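Local coordinates for protein mannitol dehydrogenase (Pseudomonas fluorescens, PDB 1LJ8) that probably catalyses the NAD-dependent oxidation of mannitol to fructose and its reversal, as a long-chain dehydrogenase, at residues 71-74 and 75-79; 171-174 and 175-178; 241-244 and 245-249; 293-296 and 297-301; 385-388 and 389-393. One frame throughout, in Å; residues are numbered along the deposited sequence.

How the contacts relate
Read from the N terminus, the five contacts follow in series; none nests in or crosses another, because each spans about a turn of helix, contact 5 starting at a helix junction. Contacts 1, 2 and 3 belong to the Rossmann domain, on helices 69-77, 165-178 and 238-248; contacts 1 and 3 come within about 7 Å at their nearest atoms, whereas contact 2 lies about 29 Å from contact 1 between centres. Contacts 4 and 5 belong to the C-terminal domain and touch: N300 CB packs on F385 CG at 3.6 Å, and I296 CG2 meets F385 CD2. Helix 289-313, near the NAD, is thereby joined to the end of helix 378-385, at the corner before helix 387-396.

Contact 1. Residues 71-74 and 75-79; sequences KARD and DLAGQ
The ammonium nitrogen of K71 has two partners, D75 OD2 directly and a water that in turn reaches D75 OD1, one turn further along the helix. K71 NZ makes a 2.8 Å salt bridge to D75 OD2 on its syn lone pair, and it donates to the water 3.1 Å away, which gives a hydrogen to D75 OD1 at 2.7 Å. The carboxylate is thus engaged through both oxygens. The lysine reaches it by setting CG anti to its own backbone N (chi1 -177°), running out extended and then turning at the last bond (chi4 -58°), so that NZ comes round to OD2, the two side chains crossing at a slant. D75 CG lies 3.3 Å from K71 O, the same carbonyl that accepts the D75 backbone N-H. This i to i+4 pairing is a textbook surface feature of helices, and here it lies on helix 69-77 of the Rossmann domain, which follows strand 59-64 and begins with the NAD-binding D69; A72, on the same helix, is about 6 Å from the bound cofactor at its side chain. With a valine in place of D75, K71 NZ and the bridging water would probably lose their mate and the lysine tip would be set free to turn in solvent. A second ion pair joins neighbours: R73 grips D74 OD1 side-on, NE at 2.8 Å and NH2 at 2.9 Å, both approaching from one face of the carboxylate and close to the guanidinium plane. R73 NH1 has its own salt bridge, to D110. Toward the helix end, A77 CB packs 3.2 Å from R73 O.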
loop_
_atom_site.group_PDB
_atom_site.type_symbol
_atom_site.label_atom_id
_atom_site.label_comp_id
_atom_site.label_asym_id
_atom_site.label_seq_id
_atom_site.Cartn_x
_atom_site.Cartn_y
_atom_site.Cartn_z
ATOM N N LYS A 71 3.643 -3.022 -18.890
ATOM C CA LYS A 71 4.919 -3.723 -18.705
ATOM C C LYS A 71 4.733 -4.917 -17.773
ATOM O O LYS A 71 5.275 -5.976 -18.049
ATOM C CB LYS A 71 5.994 -2.802 -18.129
ATOM C CG LYS A 71 7.368 -3.511 -18.001
ATOM C CD LYS A 71 8.511 -2.549 -17.714
ATOM C CE LYS A 71 9.885 -3.228 -18.012
ATOM N NZ LYS A 71 10.088 -4.481 -17.202
ATOM N N ALA A 72 3.970 -4.757 -16.686
ATOM C CA ALA A 72 3.722 -5.890 -15.771
ATOM C C ALA A 72 3.028 -7.056 -16.538
ATOM O O ALA A 72 3.402 -8.220 -16.434
ATOM C CB ALA A 72 2.802 -5.422 -14.605
ATOM N N ARG A 73 1.992 -6.721 -17.309
ATOM C CA ARG A 73 1.261 -7.728 -18.047
ATOM C C ARG A 73 2.196 -8.454 -19.030
ATOM O O ARG A 73 2.191 -9.679 -19.101
ATOM C CB ARG A 73 0.080 -7.027 -18.799
ATOM C CG ARG A 73 -0.977 -7.977 -19.397
ATOM C CD ARG A 73 -0.506 -8.639 -20.737
ATOM N NE ARG A 73 0.006 -7.656 -21.709
ATOM C CZ ARG A 73 -0.766 -6.907 -22.497
ATOM N NH1 ARG A 73 -2.098 -7.020 -22.447
ATOM N NH2 ARG A 73 -0.215 -6.021 -23.336
ATOM N N ASP A 74 2.980 -7.688 -19.797
ATOM C CA ASP A 74 3.877 -8.292 -20.779
ATOM C C ASP A 74 4.930 -9.175 -20.111
ATOM O O ASP A 74 5.178 -10.288 -20.571
ATOM C CB ASP A 74 4.583 -7.215 -21.606
ATOM C CG ASP A 74 3.634 -6.468 -22.554
ATOM O OD1 ASP A 74 2.504 -6.932 -22.772
ATOM O OD2 ASP A 74 4.070 -5.424 -23.093
ATOM N N ASP A 75 5.496 -8.704 -18.997
ATOM C CA ASP A 75 6.536 -9.466 -18.302
ATOM C C ASP A 75 5.954 -10.762 -17.776
ATOM O O ASP A 75 6.593 -11.828 -17.900
ATOM C CB ASP A 75 7.151 -8.673 -17.132
ATOM C CG ASP A 75 8.131 -7.562 -17.596
ATOM O OD1 ASP A 75 8.552 -7.547 -18.769
ATOM O OD2 ASP A 75 8.483 -6.715 -16.754
ATOM N N LEU A 76 4.759 -10.691 -17.170
ATOM C CA LEU A 76 4.160 -11.907 -16.654
ATOM C C LEU A 76 3.717 -12.832 -17.810
ATOM O O LEU A 76 3.928 -14.041 -17.746
ATOM C CB LEU A 76 2.944 -11.606 -15.752
ATOM C CG LEU A 76 3.243 -10.938 -14.417
ATOM C CD1 LEU A 76 1.923 -10.640 -13.711
ATOM C CD2 LEU A 76 4.141 -11.846 -13.566
ATOM N N ALA A 77 3.094 -12.271 -18.852
ATOM C CA ALA A 77 2.628 -13.111 -19.969
ATOM C C ALA A 77 3.793 -13.852 -20.603
ATOM O O ALA A 77 3.628 -14.986 -21.055
ATOM C CB ALA A 77 1.915 -12.277 -21.013
ATOM N N GLY A 78 4.971 -13.228 -20.628
ATOM C CA GLY A 78 6.127 -13.904 -21.211
ATOM C C GLY A 78 6.629 -15.057 -20.348
ATOM O O GLY A 78 7.520 -15.822 -20.744
ATOM N N GLN A 79 6.044 -15.205 -19.160
ATOM C CA GLN A 79 6.411 -16.279 -18.230
ATOM C C GLN A 79 5.185 -17.189 -17.940
ATOM O O GLN A 79 5.192 -17.972 -16.980
ATOM C CB GLN A 79 6.968 -15.684 -16.907
ATOM C CG GLN A 79 8.247 -14.953 -17.222
ATOM C CD GLN A 79 8.965 -14.283 -16.051
ATOM O OE1 GLN A 79 10.061 -13.782 -16.250
ATOM N NE2 GLN A 79 8.354 -14.260 -14.847
HETATM O O HOH W 1 11.193 -6.825 -18.977
#

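Contact 2. Residues 171-174 and 175-178; sequences AALT and QRRA
The backbone of residues 171-178 is regular alpha helix, with Q175 N, R176 N, R177 N and A178 N each bonded to the carbonyl oxygen four places earlier, on A171, A172, L173 and T174. Against this framework the long side chains of the second half lie along the carbonyls of the first. R177 has CG anti to its carbonyl carbon (chi1 -64°), which lays that atom 3.1 Å from L173 O before the chain leads off; R176 does likewise, CG coming to 3.3 Å from A172 O. L173 CD2 meets the aliphatic R176 CD at 4.3 Å, a loose apolar touch. The helix, 165-178, lies in the beta-alpha-beta connection between the neighbouring parallel strands 126-129 and 185-188 of the Rossmann sheet, and its polar tips are spent on what surrounds it. Of the polar side chains of this turn R176 is the buried one: NE gives to P182 O and NH1 to L119 O, tying it to the end of helix 112-119 and to P182 in the loop that follows. R177 instead turns to helix 212-221, with a salt bridge from NH1 to E213 and a cation-pi contact with W217, while Q175 uses both ends of its amide, NE2 with D117 and OE1 with Q113 of helix 112-119. A water links T174 OG1, 3.2 Å away, weakly to R177 NH1 at 3.0 Å, while T174 OG1 also bonds C170 O one turn back.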
loop_
_atom_site.group_PDB
_atom_site.type_symbol
_atom_site.label_atom_id
_atom_site.label_comp_id
_atom_site.label_asym_id
_atom_site.label_seq_id
_atom_site.Cartn_x
_atom_site.Cartn_y
_atom_site.Cartn_z
ATOM N N ALA A 171 -19.991 -0.656 -13.400
ATOM C CA ALA A 171 -20.476 -1.232 -14.654
ATOM C C ALA A 171 -20.575 -2.759 -14.543
ATOM O O ALA A 171 -21.491 -3.380 -15.111
ATOM C CB ALA A 171 -19.553 -0.824 -15.849
ATOM N N ALA A 172 -19.638 -3.403 -13.836
ATOM C CA ALA A 172 -19.687 -4.843 -13.698
ATOM C C ALA A 172 -20.893 -5.271 -12.857
ATOM O O ALA A 172 -21.541 -6.271 -13.181
ATOM C CB ALA A 172 -18.394 -5.397 -13.023
ATOM N N LEU A 173 -21.162 -4.534 -11.779
ATOM C CA LEU A 173 -22.279 -4.929 -10.912
ATOM C C LEU A 173 -23.598 -4.770 -11.655
ATOM O O LEU A 173 -24.474 -5.606 -11.519
ATOM C CB LEU A 173 -22.269 -4.114 -9.623
ATOM C CG LEU A 173 -21.090 -4.517 -8.678
ATOM C CD1 LEU A 173 -20.991 -3.508 -7.537
ATOM C CD2 LEU A 173 -21.314 -5.914 -8.082
ATOM N N THR A 174 -23.720 -3.714 -12.444
ATOM C CA THR A 174 -24.945 -3.508 -13.227
ATOM C C THR A 174 -25.172 -4.680 -14.191
ATOM O O THR A 174 -26.290 -5.229 -14.287
ATOM C CB THR A 174 -24.848 -2.192 -13.994
ATOM O OG1 THR A 174 -24.785 -1.117 -13.045
ATOM C CG2 THR A 174 -26.066 -2.008 -14.925
ATOM N N GLN A 175 -24.109 -5.084 -14.887
ATOM C CA GLN A 175 -24.174 -6.215 -15.827
ATOM C C GLN A 175 -24.516 -7.522 -15.095
ATOM O O GLN A 175 -25.342 -8.324 -15.594
ATOM C CB GLN A 175 -22.834 -6.342 -16.571
ATOM C CG GLN A 175 -22.831 -7.364 -17.727
ATOM C CD GLN A 175 -21.629 -7.187 -18.635
ATOM O OE1 GLN A 175 -21.423 -6.105 -19.194
ATOM N NE2 GLN A 175 -20.835 -8.246 -18.806
ATOM N N ARG A 176 -23.891 -7.770 -13.935
ATOM C CA ARG A 176 -24.216 -8.977 -13.176
ATOM C C ARG A 176 -25.706 -8.994 -12.806
ATOM O O ARG A 176 -26.388 -10.023 -12.979
ATOM C CB ARG A 176 -23.370 -9.113 -11.875
ATOM C CG ARG A 176 -21.873 -9.345 -12.163
ATOM C CD ARG A 176 -21.027 -9.238 -10.872
ATOM N NE ARG A 176 -21.018 -10.482 -10.089
ATOM C CZ ARG A 176 -20.080 -11.421 -10.160
ATOM N NH1 ARG A 176 -19.032 -11.284 -10.968
ATOM N NH2 ARG A 176 -20.212 -12.534 -9.462
ATOM N N ARG A 177 -26.202 -7.864 -12.312
ATOM C CA ARG A 177 -27.620 -7.764 -11.929
ATOM C C ARG A 177 -28.564 -8.092 -13.087
ATOM O O ARG A 177 -29.560 -8.804 -12.912
ATOM C CB ARG A 177 -27.951 -6.371 -11.450
ATOM C CG ARG A 177 -27.243 -5.965 -10.219
ATOM C CD ARG A 177 -27.766 -4.609 -9.816
ATOM N NE ARG A 177 -29.198 -4.653 -9.494
ATOM C CZ ARG A 177 -29.949 -3.571 -9.332
ATOM N NH1 ARG A 177 -29.416 -2.354 -9.488
ATOM N NH2 ARG A 177 -31.219 -3.697 -8.937
ATOM N N ALA A 178 -28.228 -7.577 -14.266
ATOM C CA ALA A 178 -29.046 -7.786 -15.434
ATOM C C ALA A 178 -29.002 -9.245 -15.862
ATOM O O ALA A 178 -29.907 -9.725 -16.563
ATOM C CB ALA A 178 -28.576 -6.875 -16.552
HETATM O O HOH W 2 -27.756 -1.701 -11.878
#

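Contact 3. Residues 241-244 and 245-249; sequences RLQL and HDEHG
Q243 and E247 meet through their CG methylenes, 3.9 Å apart, on the last turns of helix 238-248, a surface helix of the Rossmann domain that gives way to a glycine of positive phi, G249. The two chains start differently: Q243 CG is anti to its backbone N and the chain runs out straight, whereas E247 CG is anti to its carbonyl carbon. The first torsion of the glutamate, -40°, sets E247 CG just 2.9 Å from Q243 O, a tight approach. Beyond it the chain bends at chi2 to -113°, a torsion off the usual staggered values, which turns the carboxylate. At the tips the amide and carboxylate planes are turned 39° against each other, and Q243 NE2 and E247 OE2 stand 4.2 Å apart, short of a hydrogen bond. D246 is folded back by the same choice of first torsion. Its carboxylate sits over L242 O, with CG at 3.0 Å and both oxygens 3.3 Å away, acceptors facing an acceptor; the D246 backbone N-H donates to that same carbonyl. H245 is sent the other way: its ring leads off the helix. On the inner side L244 packs on strand residues T84, Y86 and V96, and H248, whose ND1 bonds to E14, also touches V96. These two are four residues apart and share a side of the helix, where the leucine methyl comes obliquely to the imidazole, CD1 of L244 to CD2 of H248 at 4.2 Å.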
loop_
_atom_site.group_PDB
_atom_site.type_symbol
_atom_site.label_atom_id
_atom_site.label_comp_id
_atom_site.label_asym_id
_atom_site.label_seq_id
_atom_site.Cartn_x
_atom_site.Cartn_y
_atom_site.Cartn_z
ATOM N N ARG A 241 16.598 -8.171 -9.118
ATOM C CA ARG A 241 16.406 -9.195 -10.149
ATOM C C ARG A 241 17.702 -9.950 -10.431
ATOM O O ARG A 241 17.721 -11.175 -10.578
ATOM C CB ARG A 241 15.866 -8.521 -11.436
ATOM C CG ARG A 241 15.812 -9.424 -12.666
ATOM C CD ARG A 241 15.229 -8.674 -13.885
ATOM N NE ARG A 241 16.079 -7.592 -14.439
ATOM C CZ ARG A 241 17.207 -7.748 -15.133
ATOM N NH1 ARG A 241 17.709 -8.951 -15.394
ATOM N NH2 ARG A 241 17.827 -6.665 -15.629
ATOM N N LEU A 242 18.818 -9.226 -10.492
ATOM C CA LEU A 242 20.081 -9.861 -10.758
ATOM C C LEU A 242 20.515 -10.759 -9.611
ATOM O O LEU A 242 21.143 -11.803 -9.839
ATOM C CB LEU A 242 21.169 -8.794 -11.036
ATOM C CG LEU A 242 20.935 -7.994 -12.330
ATOM C CD1 LEU A 242 22.044 -6.928 -12.477
ATOM C CD2 LEU A 242 20.960 -8.918 -13.545
ATOM N N GLN A 243 20.162 -10.377 -8.385
ATOM C CA GLN A 243 20.565 -11.185 -7.225
ATOM C C GLN A 243 19.888 -12.570 -7.323
ATOM O O GLN A 243 20.478 -13.604 -7.000
ATOM C CB GLN A 243 20.149 -10.485 -5.927
ATOM C CG GLN A 243 20.501 -11.282 -4.677
ATOM C CD GLN A 243 20.095 -10.583 -3.374
ATOM O OE1 GLN A 243 19.127 -9.777 -3.315
ATOM N NE2 GLN A 243 20.829 -10.891 -2.309
ATOM N N LEU A 244 18.643 -12.573 -7.794
ATOM C CA LEU A 244 17.912 -13.831 -7.945
ATOM C C LEU A 244 18.631 -14.749 -8.940
ATOM O O LEU A 244 18.772 -15.951 -8.713
ATOM C CB LEU A 244 16.485 -13.542 -8.429
ATOM C CG LEU A 244 15.634 -14.790 -8.719
ATOM C CD1 LEU A 244 15.468 -15.685 -7.408
ATOM C CD2 LEU A 244 14.262 -14.311 -9.226
ATOM N N HIS A 245 19.060 -14.186 -10.063
ATOM C CA HIS A 245 19.779 -14.970 -11.069
ATOM C C HIS A 245 21.135 -15.416 -10.485
ATOM O O HIS A 245 21.511 -16.591 -10.585
ATOM C CB HIS A 245 20.043 -14.113 -12.316
ATOM C CG HIS A 245 20.957 -14.777 -13.304
ATOM N ND1 HIS A 245 20.582 -15.891 -14.024
ATOM C CD2 HIS A 245 22.268 -14.564 -13.593
ATOM C CE1 HIS A 245 21.622 -16.344 -14.709
ATOM N NE2 HIS A 245 22.657 -15.554 -14.465
ATOM N N ASP A 246 21.850 -14.467 -9.864
ATOM C CA ASP A 246 23.171 -14.756 -9.294
ATOM C C ASP A 246 23.101 -15.908 -8.297
ATOM O O ASP A 246 23.889 -16.863 -8.366
ATOM C CB ASP A 246 23.792 -13.486 -8.620
ATOM C CG ASP A 246 24.112 -12.353 -9.637
ATOM O OD1 ASP A 246 24.203 -12.689 -10.844
ATOM O OD2 ASP A 246 24.277 -11.142 -9.251
ATOM N N GLU A 247 22.114 -15.868 -7.402
ATOM C CA GLU A 247 21.988 -16.888 -6.351
ATOM C C GLU A 247 21.203 -18.136 -6.636
ATOM O O GLU A 247 21.479 -19.169 -6.034
ATOM C CB GLU A 247 21.344 -16.296 -5.111
ATOM C CG GLU A 247 21.777 -14.947 -4.774
ATOM C CD GLU A 247 22.538 -14.955 -3.506
ATOM O OE1 GLU A 247 23.798 -15.004 -3.562
ATOM O OE2 GLU A 247 21.862 -14.946 -2.452
ATOM N N HIS A 248 20.210 -18.072 -7.518
ATOM C CA HIS A 248 19.370 -19.243 -7.743
ATOM C C HIS A 248 19.148 -19.620 -9.191
ATOM O O HIS A 248 18.331 -20.477 -9.476
ATOM C CB HIS A 248 18.014 -19.059 -7.021
ATOM C CG HIS A 248 18.162 -18.843 -5.548
ATOM N ND1 HIS A 248 18.520 -19.858 -4.678
ATOM C CD2 HIS A 248 18.099 -17.712 -4.803
ATOM C CE1 HIS A 248 18.677 -19.358 -3.464
ATOM N NE2 HIS A 248 18.434 -18.057 -3.513
ATOM N N GLY A 249 19.881 -18.963 -10.098
ATOM C CA GLY A 249 19.843 -19.312 -11.517
ATOM C C GLY A 249 18.619 -18.976 -12.339
ATOM O O GLY A 249 18.566 -19.296 -13.530
#

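Contact 4. Residues 293-296 and 297-301; sequences EMKI and GLLNG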
loop_
_atom_site.group_PDB
_atom_site.type_symbol
_atom_site.label_atom_id
_atom_site.label_comp_id
_atom_site.label_asym_id
_atom_site.label_seq_id
_atom_site.Cartn_x
_atom_site.Cartn_y
_atom_site.Cartn_z
ATOM N N GLU A 293 -5.443 -0.096 12.635
ATOM C CA GLU A 293 -5.088 1.254 13.137
ATOM C C GLU A 293 -3.680 1.219 13.725
ATOM O O GLU A 293 -2.871 2.149 13.521
ATOM C CB GLU A 293 -6.083 1.719 14.229
ATOM C CG GLU A 293 -7.415 2.158 13.654
ATOM C CD GLU A 293 -8.535 2.232 14.694
ATOM O OE1 GLU A 293 -8.229 2.136 15.907
ATOM O OE2 GLU A 293 -9.716 2.383 14.272
HETATM N N MSE A 294 -3.418 0.161 14.483
HETATM C CA MSE A 294 -2.122 -0.069 15.112
HETATM C C MSE A 294 -0.969 -0.171 14.107
HETATM O O MSE A 294 0.100 0.462 14.250
HETATM C CB MSE A 294 -2.144 -1.381 15.908
HETATM C CG MSE A 294 -0.801 -1.749 16.480
HETATM SE SE MSE A 294 -0.782 -3.674 17.034
HETATM C CE MSE A 294 -0.619 -4.509 15.291
ATOM N N LYS A 295 -1.168 -0.987 13.086
ATOM C CA LYS A 295 -0.105 -1.158 12.101
ATOM C C LYS A 295 0.124 0.114 11.302
ATOM O O LYS A 295 1.270 0.517 11.040
ATOM C CB LYS A 295 -0.484 -2.300 11.163
ATOM C CG LYS A 295 0.591 -2.510 10.092
ATOM C CD LYS A 295 0.028 -2.368 8.746
ATOM C CE LYS A 295 1.090 -2.667 7.673
ATOM N NZ LYS A 295 0.900 -1.709 6.521
ATOM N N ILE A 296 -0.961 0.758 10.887
ATOM C CA ILE A 296 -0.817 1.994 10.109
ATOM C C ILE A 296 -0.126 3.084 10.969
ATOM O O ILE A 296 0.791 3.790 10.510
ATOM C CB ILE A 296 -2.192 2.532 9.645
ATOM C CG1 ILE A 296 -2.843 1.556 8.624
ATOM C CG2 ILE A 296 -2.005 3.929 9.019
ATOM C CD1 ILE A 296 -2.110 1.505 7.305
ATOM N N GLY A 297 -0.550 3.218 12.226
ATOM C CA GLY A 297 0.025 4.264 13.076
ATOM C C GLY A 297 1.489 4.083 13.420
ATOM O O GLY A 297 2.295 5.029 13.413
ATOM N N LEU A 298 1.835 2.848 13.737
ATOM C CA LEU A 298 3.190 2.504 14.134
ATOM C C LEU A 298 4.117 2.126 12.997
ATOM O O LEU A 298 5.223 2.655 12.919
ATOM C CB LEU A 298 3.153 1.340 15.171
ATOM C CG LEU A 298 2.479 1.709 16.512
ATOM C CD1 LEU A 298 2.373 0.391 17.386
ATOM C CD2 LEU A 298 3.316 2.801 17.239
ATOM N N LEU A 299 3.703 1.211 12.124
ATOM C CA LEU A 299 4.632 0.798 11.060
ATOM C C LEU A 299 4.683 1.854 9.968
ATOM O O LEU A 299 5.746 2.428 9.692
ATOM C CB LEU A 299 4.218 -0.569 10.478
ATOM C CG LEU A 299 5.252 -1.267 9.579
ATOM C CD1 LEU A 299 4.863 -2.772 9.451
ATOM C CD2 LEU A 299 5.268 -0.591 8.158
ATOM N N ASN A 300 3.533 2.172 9.366
ATOM C CA ASN A 300 3.587 3.167 8.289
ATOM C C ASN A 300 3.938 4.552 8.794
ATOM O O ASN A 300 4.625 5.300 8.118
ATOM C CB ASN A 300 2.265 3.142 7.518
ATOM C CG ASN A 300 2.015 1.761 6.892
ATOM O OD1 ASN A 300 1.260 0.941 7.425
ATOM N ND2 ASN A 300 2.668 1.491 5.770
ATOM N N GLY A 301 3.442 4.914 9.978
ATOM C CA GLY A 301 3.797 6.190 10.539
ATOM C C GLY A 301 5.308 6.263 10.731
ATOM O O GLY A 301 5.904 7.293 10.427
#
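K295 leads its aliphatic chain past L299 to the amide of N300. From CB, CG departs anti to the backbone N and passes L299 CB at 4.1 Å; CD then comes to 3.8 Å from N300 OD1, and CE to 3.6 Å from the same oxygen, with L299 CD1 beside it. The chain is skewed twice, at chi2 (-122°) and chi4 (-142°), and these turns bring NZ to N300 OD1 at 2.8 Å. The bond lies in the carbonyl plane, on a lone pair, with a C=O to donor angle of 124°. I296 CD1 also approaches this oxygen, at 3.4 Å, from roughly at right angles to NZ. The five-residue step coincides with a pi-type turn in helix 289-313: K295 O accepts both L299 N and the longer bond from N300 N, and G301 N reaches back to I296 O. On a neighbouring flank, M294, deposited as selenomethionine, lays CG against L298 CD1 at 3.9 Å. NZ has a further partner, N191, which binds NAD, and the lysine side chain is about 4 Å from the cofactor at the nearest atoms. Two amide oxygens thus fix one lysine nitrogen at the edge of the NAD pocket: the amine, donating to both N300 OD1 and N191 OD1, would probably be held in one orientation beside the cofactor.

Contact 5. Residues 385-388 and 389-393; sequences FTVP and TINRL
T386 and I390 are brought together by matched first torsions: T386 CG2 is anti to its backbone N, while I390 CG1 lies beside its own N (chi1 -70°) and the chain runs on extended, so that I390 CD1 comes to T386 CG2 at 3.7 Å. The isoleucine arm also follows the carbonyl, CG1 3.6 Å from T386 O, the atom that accepts the I390 backbone N-H. The same fold-back at N391 (chi1 -72°) brings its amide against V387, the two side chains crossing at a slant. ND2 touches V387 CG1 at 3.6 Å and CG sits 3.3 Å from V387 O, which already takes the N391 backbone N-H. With a glycine in place of N391, V387 CG1 would probably lose that cover and a gap would be opened along this flank of the helix. A water lies 2.7 Å from T389 OG1 and donates weakly to F385 O, reaching across the corner where one helix ends and the next begins. Around them, T386 and T389 rest on Y334 of helix 325-339, and I390 on A403 and V407 of helix 401-413. P388, which has no N-H, falls in the first turn of helix 387-396, where a backbone N-H has as a rule no carbonyl of its own helix to bond. T386 at the N-cap makes no side-chain capping bond, and the arrangement is that of a first helical turn, here in the all-helical neighbourhood of the C-terminal domain.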
loop_
_atom_site.group_PDB
_atom_site.type_symbol
_atom_site.label_atom_id
_atom_site.label_comp_id
_atom_site.label_asym_id
_atom_site.label_seq_id
_atom_site.Cartn_x
_atom_site.Cartn_y
_atom_site.Cartn_z
ATOM N N PHE A 385 -1.255 8.086 7.274
ATOM C CA PHE A 385 -0.238 7.593 8.206
ATOM C C PHE A 385 0.190 8.480 9.345
ATOM O O PHE A 385 0.616 7.949 10.392
ATOM C CB PHE A 385 1.095 7.276 7.475
ATOM C CG PHE A 385 0.993 6.298 6.319
ATOM C CD1 PHE A 385 2.107 6.118 5.470
ATOM C CD2 PHE A 385 -0.174 5.526 6.077
ATOM C CE1 PHE A 385 2.054 5.170 4.388
ATOM C CE2 PHE A 385 -0.234 4.585 4.995
ATOM C CZ PHE A 385 0.878 4.409 4.160
ATOM N N THR A 386 0.095 9.795 9.131
ATOM C CA THR A 386 0.678 10.764 10.067
ATOM C C THR A 386 -0.263 11.847 10.586
ATOM O O THR A 386 -0.256 12.186 11.767
ATOM C CB THR A 386 1.864 11.417 9.350
ATOM O OG1 THR A 386 2.735 10.370 8.889
ATOM C CG2 THR A 386 2.603 12.437 10.263
ATOM N N VAL A 387 -1.079 12.401 9.693
ATOM C CA VAL A 387 -1.977 13.432 10.139
ATOM C C VAL A 387 -2.928 13.008 11.272
ATOM O O VAL A 387 -3.196 13.816 12.156
ATOM C CB VAL A 387 -2.756 14.042 8.934
ATOM C CG1 VAL A 387 -3.769 15.078 9.423
ATOM C CG2 VAL A 387 -1.765 14.732 7.980
ATOM N N PRO A 388 -3.454 11.763 11.273
ATOM C CA PRO A 388 -4.360 11.397 12.394
ATOM C C PRO A 388 -3.647 11.521 13.753
ATOM O O PRO A 388 -4.213 12.030 14.754
ATOM C CB PRO A 388 -4.753 9.959 12.057
ATOM C CG PRO A 388 -4.852 10.019 10.550
ATOM C CD PRO A 388 -3.548 10.752 10.193
ATOM N N THR A 389 -2.388 11.108 13.765
ATOM C CA THR A 389 -1.570 11.215 14.974
ATOM C C THR A 389 -1.369 12.697 15.319
ATOM O O THR A 389 -1.545 13.091 16.480
ATOM C CB THR A 389 -0.176 10.510 14.764
ATOM O OG1 THR A 389 -0.404 9.095 14.664
ATOM C CG2 THR A 389 0.796 10.817 15.925
ATOM N N ILE A 390 -0.966 13.518 14.334
ATOM C CA ILE A 390 -0.763 14.946 14.580
ATOM C C ILE A 390 -2.045 15.582 15.128
ATOM O O ILE A 390 -1.999 16.363 16.089
ATOM C CB ILE A 390 -0.361 15.702 13.290
ATOM C CG1 ILE A 390 1.073 15.284 12.902
ATOM C CG2 ILE A 390 -0.386 17.246 13.510
ATOM C CD1 ILE A 390 1.465 15.742 11.501
ATOM N N ASN A 391 -3.178 15.269 14.514
ATOM C CA ASN A 391 -4.429 15.893 14.986
ATOM C C ASN A 391 -4.710 15.569 16.445
ATOM O O ASN A 391 -5.254 16.392 17.200
ATOM C CB ASN A 391 -5.641 15.421 14.157
ATOM C CG ASN A 391 -5.656 16.006 12.757
ATOM O OD1 ASN A 391 -4.948 16.987 12.471
ATOM N ND2 ASN A 391 -6.449 15.390 11.860
ATOM N N ARG A 392 -4.405 14.348 16.831
ATOM C CA ARG A 392 -4.645 13.949 18.216
ATOM C C ARG A 392 -3.687 14.724 19.130
ATOM O O ARG A 392 -4.048 15.157 20.224
ATOM C CB ARG A 392 -4.448 12.423 18.351
ATOM C CG ARG A 392 -4.438 11.878 19.791
ATOM C CD ARG A 392 -5.816 12.133 20.491
ATOM N NE ARG A 392 -5.877 11.331 21.715
ATOM C CZ ARG A 392 -6.272 10.050 21.745
ATOM N NH1 ARG A 392 -6.659 9.434 20.633
ATOM N NH2 ARG A 392 -6.218 9.373 22.893
ATOM N N LEU A 393 -2.444 14.903 18.701
ATOM C CA LEU A 393 -1.513 15.652 19.545
ATOM C C LEU A 393 -1.987 17.097 19.701
ATOM O O LEU A 393 -1.928 17.670 20.797
ATOM C CB LEU A 393 -0.097 15.647 18.948
ATOM C CG LEU A 393 0.538 14.252 18.728
ATOM C CD1 LEU A 393 1.929 14.354 18.049
ATOM C CD2 LEU A 393 0.676 13.566 20.093
HETATM O O HOH W 3 -1.418 8.782 12.189
#